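Local coordinates for protein uncharacterized metal-dependent hydrolase (Pyrococcus furiosus, PDB 3ICJ) that binds two zinc ions and probably hydrolyses carbon-nitrogen bonds other than peptide bonds, as a member of the amidohydrolase family, at residues A[96-101]-A[476-481]; A[431-436]-A[468-473]. All blocks are in the same frame, centred on the assembly; numbering follows the deposited sequence.

Interaction 1: A[96-101]-A[476-481]; sequences AFFDSH and QVTLAE. With ZN (zinc ion), chain B.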
loop_
_atom_site.group_PDB
_atom_site.type_symbol
_atom_site.label_atom_id
_atom_site.label_comp_id
_atom_site.label_asym_id
_atom_site.label_seq_id
_atom_site.Cartn_x
_atom_site.Cartn_y
_atom_site.Cartn_z
ATOM N N ALA A 96 -3.082 0.125 16.890
ATOM C CA ALA A 96 -2.021 0.254 15.915
ATOM C C ALA A 96 -2.591 0.629 14.544
ATOM O O ALA A 96 -3.770 0.371 14.247
ATOM C CB ALA A 96 -1.189 -1.030 15.834
ATOM N N PHE A 97 -1.759 1.280 13.738
ATOM C CA PHE A 97 -2.160 1.664 12.392
ATOM C C PHE A 97 -2.400 0.432 11.533
ATOM O O PHE A 97 -1.784 -0.614 11.743
ATOM C CB PHE A 97 -1.120 2.581 11.751
ATOM C CG PHE A 97 -1.050 3.942 12.390
ATOM C CD1 PHE A 97 -2.056 4.869 12.179
ATOM C CD2 PHE A 97 0.015 4.279 13.231
ATOM C CE1 PHE A 97 -2.018 6.133 12.793
ATOM C CE2 PHE A 97 0.077 5.561 13.830
ATOM C CZ PHE A 97 -0.952 6.474 13.612
ATOM N N PHE A 98 -3.307 0.582 10.583
ATOM C CA PHE A 98 -3.671 -0.462 9.655
ATOM C C PHE A 98 -3.595 0.240 8.310
ATOM O O PHE A 98 -4.438 1.092 8.009
ATOM C CB PHE A 98 -5.109 -0.932 9.969
ATOM C CG PHE A 98 -5.543 -2.214 9.260
ATOM C CD1 PHE A 98 -6.244 -3.186 9.960
ATOM C CD2 PHE A 98 -5.237 -2.459 7.916
ATOM C CE1 PHE A 98 -6.667 -4.373 9.333
ATOM C CE2 PHE A 98 -5.650 -3.645 7.279
ATOM C CZ PHE A 98 -6.357 -4.605 7.994
ATOM N N ASP A 99 -2.573 -0.094 7.515
ATOM C CA ASP A 99 -2.426 0.440 6.165
ATOM C C ASP A 99 -3.184 -0.465 5.187
ATOM O O ASP A 99 -2.770 -1.592 4.907
ATOM C CB ASP A 99 -0.926 0.533 5.801
ATOM C CG ASP A 99 -0.661 1.355 4.537
ATOM O OD1 ASP A 99 -1.365 1.183 3.536
ATOM O OD2 ASP A 99 0.290 2.158 4.513
ATOM N N SER A 100 -4.300 0.018 4.648
ATOM C CA SER A 100 -5.176 -0.888 3.906
ATOM C C SER A 100 -4.718 -1.204 2.465
ATOM O O SER A 100 -5.333 -2.026 1.801
ATOM C CB SER A 100 -6.623 -0.396 3.937
ATOM O OG SER A 100 -6.697 0.986 3.655
ATOM N N HIS A 101 -3.649 -0.552 1.994
ATOM C CA HIS A 101 -3.138 -0.759 0.627
ATOM C C HIS A 101 -1.655 -0.442 0.514
ATOM O O HIS A 101 -1.266 0.730 0.456
ATOM C CB HIS A 101 -3.938 0.127 -0.356
ATOM C CG HIS A 101 -3.587 -0.051 -1.801
ATOM N ND1 HIS A 101 -4.534 -0.351 -2.756
ATOM C CD2 HIS A 101 -2.411 0.078 -2.467
ATOM C CE1 HIS A 101 -3.951 -0.428 -3.941
ATOM N NE2 HIS A 101 -2.665 -0.169 -3.794
ATOM N N GLN A 476 -12.090 -2.190 8.475
ATOM C CA GLN A 476 -13.409 -2.450 7.865
ATOM C C GLN A 476 -13.333 -2.585 6.367
ATOM O O GLN A 476 -14.013 -3.413 5.788
ATOM C CB GLN A 476 -14.426 -1.385 8.254
ATOM C CG GLN A 476 -14.803 -1.507 9.708
ATOM C CD GLN A 476 -16.246 -1.224 9.945
ATOM O OE1 GLN A 476 -16.656 -0.063 10.076
ATOM N NE2 GLN A 476 -17.044 -2.286 10.011
ATOM N N VAL A 477 -12.459 -1.794 5.759
ATOM C CA VAL A 477 -12.258 -1.794 4.322
ATOM C C VAL A 477 -11.598 -3.104 3.877
ATOM O O VAL A 477 -11.857 -3.588 2.774
ATOM C CB VAL A 477 -11.513 -0.491 3.917
ATOM C CG1 VAL A 477 -10.760 -0.617 2.622
ATOM C CG2 VAL A 477 -12.549 0.636 3.851
ATOM N N THR A 478 -10.811 -3.703 4.784
ATOM C CA THR A 478 -10.124 -4.977 4.557
ATOM C C THR A 478 -10.886 -6.193 5.173
ATOM O O THR A 478 -10.319 -7.278 5.332
ATOM C CB THR A 478 -8.649 -4.864 5.075
ATOM O OG1 THR A 478 -8.105 -3.578 4.681
ATOM C CG2 THR A 478 -7.743 -5.949 4.481
ATOM N N LEU A 479 -12.163 -5.994 5.525
ATOM C CA LEU A 479 -13.035 -7.055 6.066
ATOM C C LEU A 479 -12.447 -7.793 7.277
ATOM O O LEU A 479 -12.589 -9.013 7.406
ATOM C CB LEU A 479 -13.429 -8.045 4.965
ATOM C CG LEU A 479 -14.055 -7.465 3.676
ATOM C CD1 LEU A 479 -14.316 -8.615 2.690
ATOM C CD2 LEU A 479 -15.388 -6.696 3.962
ATOM N N ALA A 480 -11.805 -7.019 8.153
ATOM C CA ALA A 480 -11.083 -7.506 9.333
ATOM C C ALA A 480 -11.788 -6.970 10.564
ATOM O O ALA A 480 -11.416 -5.918 11.100
ATOM C CB ALA A 480 -9.654 -6.996 9.292
ATOM N N GLU A 481 -12.815 -7.689 10.998
ATOM C CA GLU A 481 -13.810 -7.157 11.938
ATOM C C GLU A 481 -13.310 -7.050 13.387
ATOM O O GLU A 481 -13.890 -6.320 14.198
ATOM C CB GLU A 481 -15.105 -7.995 11.885
ATOM C CG GLU A 481 -15.764 -8.127 10.482
ATOM C CD GLU A 481 -16.132 -6.782 9.813
ATOM O OE1 GLU A 481 -16.481 -5.798 10.518
ATOM O OE2 GLU A 481 -16.079 -6.726 8.558
HETATM ZN ZN ZN B . -1.035 0.045 -5.391
#
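The first torsions of Phe98 and Thr478 turn their side chains to each other. In Phe98 CG stands opposite the backbone N (chi1 -169°), which carries the ring out from strand 92-102 to the end of helix 463-477. In Thr478 chi1 of -42° leaves CG2 opposite the backbone N and OG1 beside it, and both branches come near the far end of the ring. CZ of Phe98 lies 3.7 Å from CB of Thr478, and CE2 of Phe98 is 3.6 Å from OG1 of Thr478. At the other meta carbon, CE1 of Phe98 packs against CB of Ala480 at 4.0 Å. Both neighbours approach the ring obliquely. Ser100 touches through its methylene, with CB 3.6 Å from Thr478 OG1 and more loosely set against CG1 of Val477.

No hydrogen bond crosses between 96-101 and 476-481, and the hydroxyls of Ser100 and Thr478 bond elsewhere. Thr478 OG1 bonds to the carbonyl of Ser474 in the last turn of the helix, and Ser100 OG to Ser393 and Ser474. The helix closes with a Schellman motif: Leu479 takes positive phi (53°), its N bonds to Gln476 O at 3.2 Å, and Ala480 N reaches back to Ala475 O. This turn brings the Ala480 methyl round to the Phe98 ring.

Where the chain turns at Ser100 and His101, Asp99 OD1 accepts from His101 N at 3.3 Å through its anti lone pair, forming an Asx turn. His101 then binds zinc through NE2 at 2.3 Å, and its ND1 bonds to Glu372. Together with His103, which shares that metal, this gives the His-X-His motif at the end of the first barrel strand, a hallmark of the amidohydrolase superfamily.

Interaction 2: A[431-436]-A[468-473]; sequences FSTDSP and HLYTHG. With ZN (zinc ion), chain B.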
loop_
_atom_site.group_PDB
_atom_site.type_symbol
_atom_site.label_atom_id
_atom_site.label_comp_id
_atom_site.label_asym_id
_atom_site.label_seq_id
_atom_site.Cartn_x
_atom_site.Cartn_y
_atom_site.Cartn_z
ATOM N N PHE A 431 -7.515 4.425 5.245
ATOM C CA PHE A 431 -6.335 5.146 4.822
ATOM C C PHE A 431 -5.177 4.218 4.532
ATOM O O PHE A 431 -5.002 3.187 5.196
ATOM C CB PHE A 431 -5.906 6.192 5.854
ATOM C CG PHE A 431 -6.723 7.468 5.834
ATOM C CD1 PHE A 431 -7.699 7.704 4.860
ATOM C CD2 PHE A 431 -6.498 8.443 6.803
ATOM C CE1 PHE A 431 -8.437 8.899 4.864
ATOM C CE2 PHE A 431 -7.226 9.635 6.808
ATOM C CZ PHE A 431 -8.194 9.864 5.831
ATOM N N SER A 432 -4.389 4.612 3.537
ATOM C CA SER A 432 -3.227 3.872 3.092
ATOM C C SER A 432 -2.205 4.809 2.482
ATOM O O SER A 432 -2.474 5.993 2.286
ATOM C CB SER A 432 -3.610 2.805 2.066
ATOM O OG SER A 432 -4.431 3.306 1.010
ATOM N N THR A 433 -1.035 4.261 2.174
ATOM C CA THR A 433 0.045 5.028 1.587
ATOM C C THR A 433 0.358 4.632 0.150
ATOM O O THR A 433 0.951 5.431 -0.586
ATOM C CB THR A 433 1.326 4.893 2.432
ATOM O OG1 THR A 433 1.709 3.511 2.518
ATOM C CG2 THR A 433 1.077 5.423 3.832
ATOM N N ASP A 434 -0.013 3.399 -0.237
ATOM C CA ASP A 434 0.384 2.797 -1.522
ATOM C C ASP A 434 1.907 2.705 -1.558
ATOM O O ASP A 434 2.518 2.817 -2.620
ATOM C CB ASP A 434 -0.187 3.568 -2.739
ATOM C CG ASP A 434 -0.156 2.754 -4.043
ATOM O OD1 ASP A 434 0.251 1.569 -4.030
ATOM O OD2 ASP A 434 -0.537 3.312 -5.091
ATOM N N SER A 435 2.497 2.510 -0.376
ATOM C CA SER A 435 3.949 2.408 -0.197
ATOM C C SER A 435 4.468 1.291 -1.126
ATOM O O SER A 435 3.825 0.211 -1.219
ATOM C CB SER A 435 4.280 2.156 1.286
ATOM O OG SER A 435 5.667 2.039 1.520
ATOM N N PRO A 436 5.603 1.550 -1.835
ATOM C CA PRO A 436 6.531 2.692 -1.657
ATOM C C PRO A 436 6.279 3.952 -2.501
ATOM O O PRO A 436 7.180 4.782 -2.605
ATOM C CB PRO A 436 7.892 2.087 -2.025
ATOM C CG PRO A 436 7.557 1.023 -3.036
ATOM C CD PRO A 436 6.084 0.650 -2.897
ATOM N N HIS A 468 -9.312 7.468 13.251
ATOM C CA HIS A 468 -10.307 6.441 12.993
ATOM C C HIS A 468 -10.109 5.731 11.650
ATOM O O HIS A 468 -10.041 4.489 11.598
ATOM C CB HIS A 468 -11.724 7.012 13.047
ATOM C CG HIS A 468 -12.742 6.055 12.526
ATOM N ND1 HIS A 468 -12.988 4.839 13.131
ATOM C CD2 HIS A 468 -13.558 6.115 11.446
ATOM C CE1 HIS A 468 -13.917 4.193 12.443
ATOM N NE2 HIS A 468 -14.276 4.946 11.416
ATOM N N LEU A 469 -9.993 6.517 10.576
ATOM C CA LEU A 469 -9.795 5.986 9.204
ATOM C C LEU A 469 -8.515 5.172 9.005
ATOM O O LEU A 469 -8.488 4.224 8.223
ATOM C CB LEU A 469 -9.884 7.118 8.162
ATOM C CG LEU A 469 -11.273 7.776 8.203
ATOM C CD1 LEU A 469 -11.279 9.101 7.429
ATOM C CD2 LEU A 469 -12.393 6.845 7.742
ATOM N N TYR A 470 -7.473 5.514 9.738
ATOM C CA TYR A 470 -6.194 4.832 9.637
ATOM C C TYR A 470 -6.070 3.642 10.592
ATOM O O TYR A 470 -5.049 2.992 10.638
ATOM C CB TYR A 470 -5.067 5.823 9.895
ATOM C CG TYR A 470 -3.874 5.720 8.986
ATOM C CD1 TYR A 470 -3.238 6.848 8.532
ATOM C CD2 TYR A 470 -3.373 4.500 8.602
ATOM C CE1 TYR A 470 -2.145 6.762 7.731
ATOM C CE2 TYR A 470 -2.287 4.408 7.797
ATOM C CZ TYR A 470 -1.674 5.543 7.363
ATOM O OH TYR A 470 -0.586 5.454 6.563
ATOM N N THR A 471 -7.128 3.372 11.340
ATOM C CA THR A 471 -7.201 2.216 12.206
ATOM C C THR A 471 -8.398 1.315 11.888
ATOM O O THR A 471 -8.278 0.370 11.139
ATOM C CB THR A 471 -7.186 2.626 13.690
ATOM O OG1 THR A 471 -8.198 3.596 13.930
ATOM C CG2 THR A 471 -5.857 3.214 14.077
ATOM N N HIS A 472 -9.554 1.625 12.455
ATOM C CA HIS A 472 -10.748 0.837 12.232
ATOM C C HIS A 472 -11.272 0.988 10.812
ATOM O O HIS A 472 -11.818 0.069 10.256
ATOM C CB HIS A 472 -11.845 1.173 13.249
ATOM C CG HIS A 472 -12.974 0.190 13.274
ATOM N ND1 HIS A 472 -14.289 0.563 13.138
ATOM C CD2 HIS A 472 -12.982 -1.155 13.409
ATOM C CE1 HIS A 472 -15.057 -0.505 13.204
ATOM N NE2 HIS A 472 -14.288 -1.560 13.362
ATOM N N GLY A 473 -11.076 2.157 10.232
ATOM C CA GLY A 473 -11.562 2.430 8.880
ATOM C C GLY A 473 -10.924 1.452 7.912
ATOM O O GLY A 473 -11.605 0.722 7.190
HETATM ZN ZN ZN B . -1.035 0.045 -5.391
#
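Leu469 sets its CB over the face of the Phe431 ring, 3.7 Å from the ring centroid and 3° off the normal, an almost exactly centred CH-pi contact in which the two side chains cross obliquely. CD1 of Leu469 extends toward the outer end of the same ring, 3.6 Å from CZ of Phe431. A second CH-pi contact runs the other way, with CB of Phe431 3.9 Å from the centroid of the Tyr470 ring, over its face but offset toward the rim. The two aromatic side chains cross at about a right angle, and Tyr470 CD1 comes to the edge of the Phe431 ring. Farther along, Thr433 CG2 meets Tyr470 OH at 3.2 Å, near the plane of the tyrosine ring.

The backbone ties the two segments together as well. Phe431 N donates to Leu469 O over 3.1 Å, with the donor 56° out of the carbonyl plane. That carbonyl is also hydrogen-bonded to Ser474 OG, and it lies in a widened, pi-type turn in which Gly473 N bonds to His468 O.

In the next shell, Phe97 packs edge-to-face with Tyr470, while Ala449 and Ile446 of helix 442-451 touch Phe431 and Tyr470 respectively. Thr433 has chi1 near 59°, which places OG1 where it accepts from Ser435 N at 3.2 Å, an ST turn spanning Asp434, while also hydrogen-bonded to Asp99. Asp434 OD1 binds zinc at 2.4 Å, with His101, His103 and the carboxylated Lys296. An aspartate ligand just past the end of a late barrel strand is characteristic of amidohydrolase metal centres.

In the fold
Both contacts are buried and use helix 463-477: interaction 2 packs against its middle and interaction 1 against its C-terminal end. They differ in chemistry. Interaction 1 is van der Waals packing without a hydrogen bond between its segments, whereas interaction 2 combines CH-pi contacts with a backbone bond and buries more surface, 282 against 180 Å². The strand of 96-101 and the loop of 431-436 are also joined directly: Asp99 OD2 lies 2.8 Å from Thr433 OG1, a probable hydrogen bond, and Phe98 N probably bonds to Tyr470 O. Each contact thus includes one segment that packs a phenylalanine against the helix region and carries a ligand of the same zinc ion.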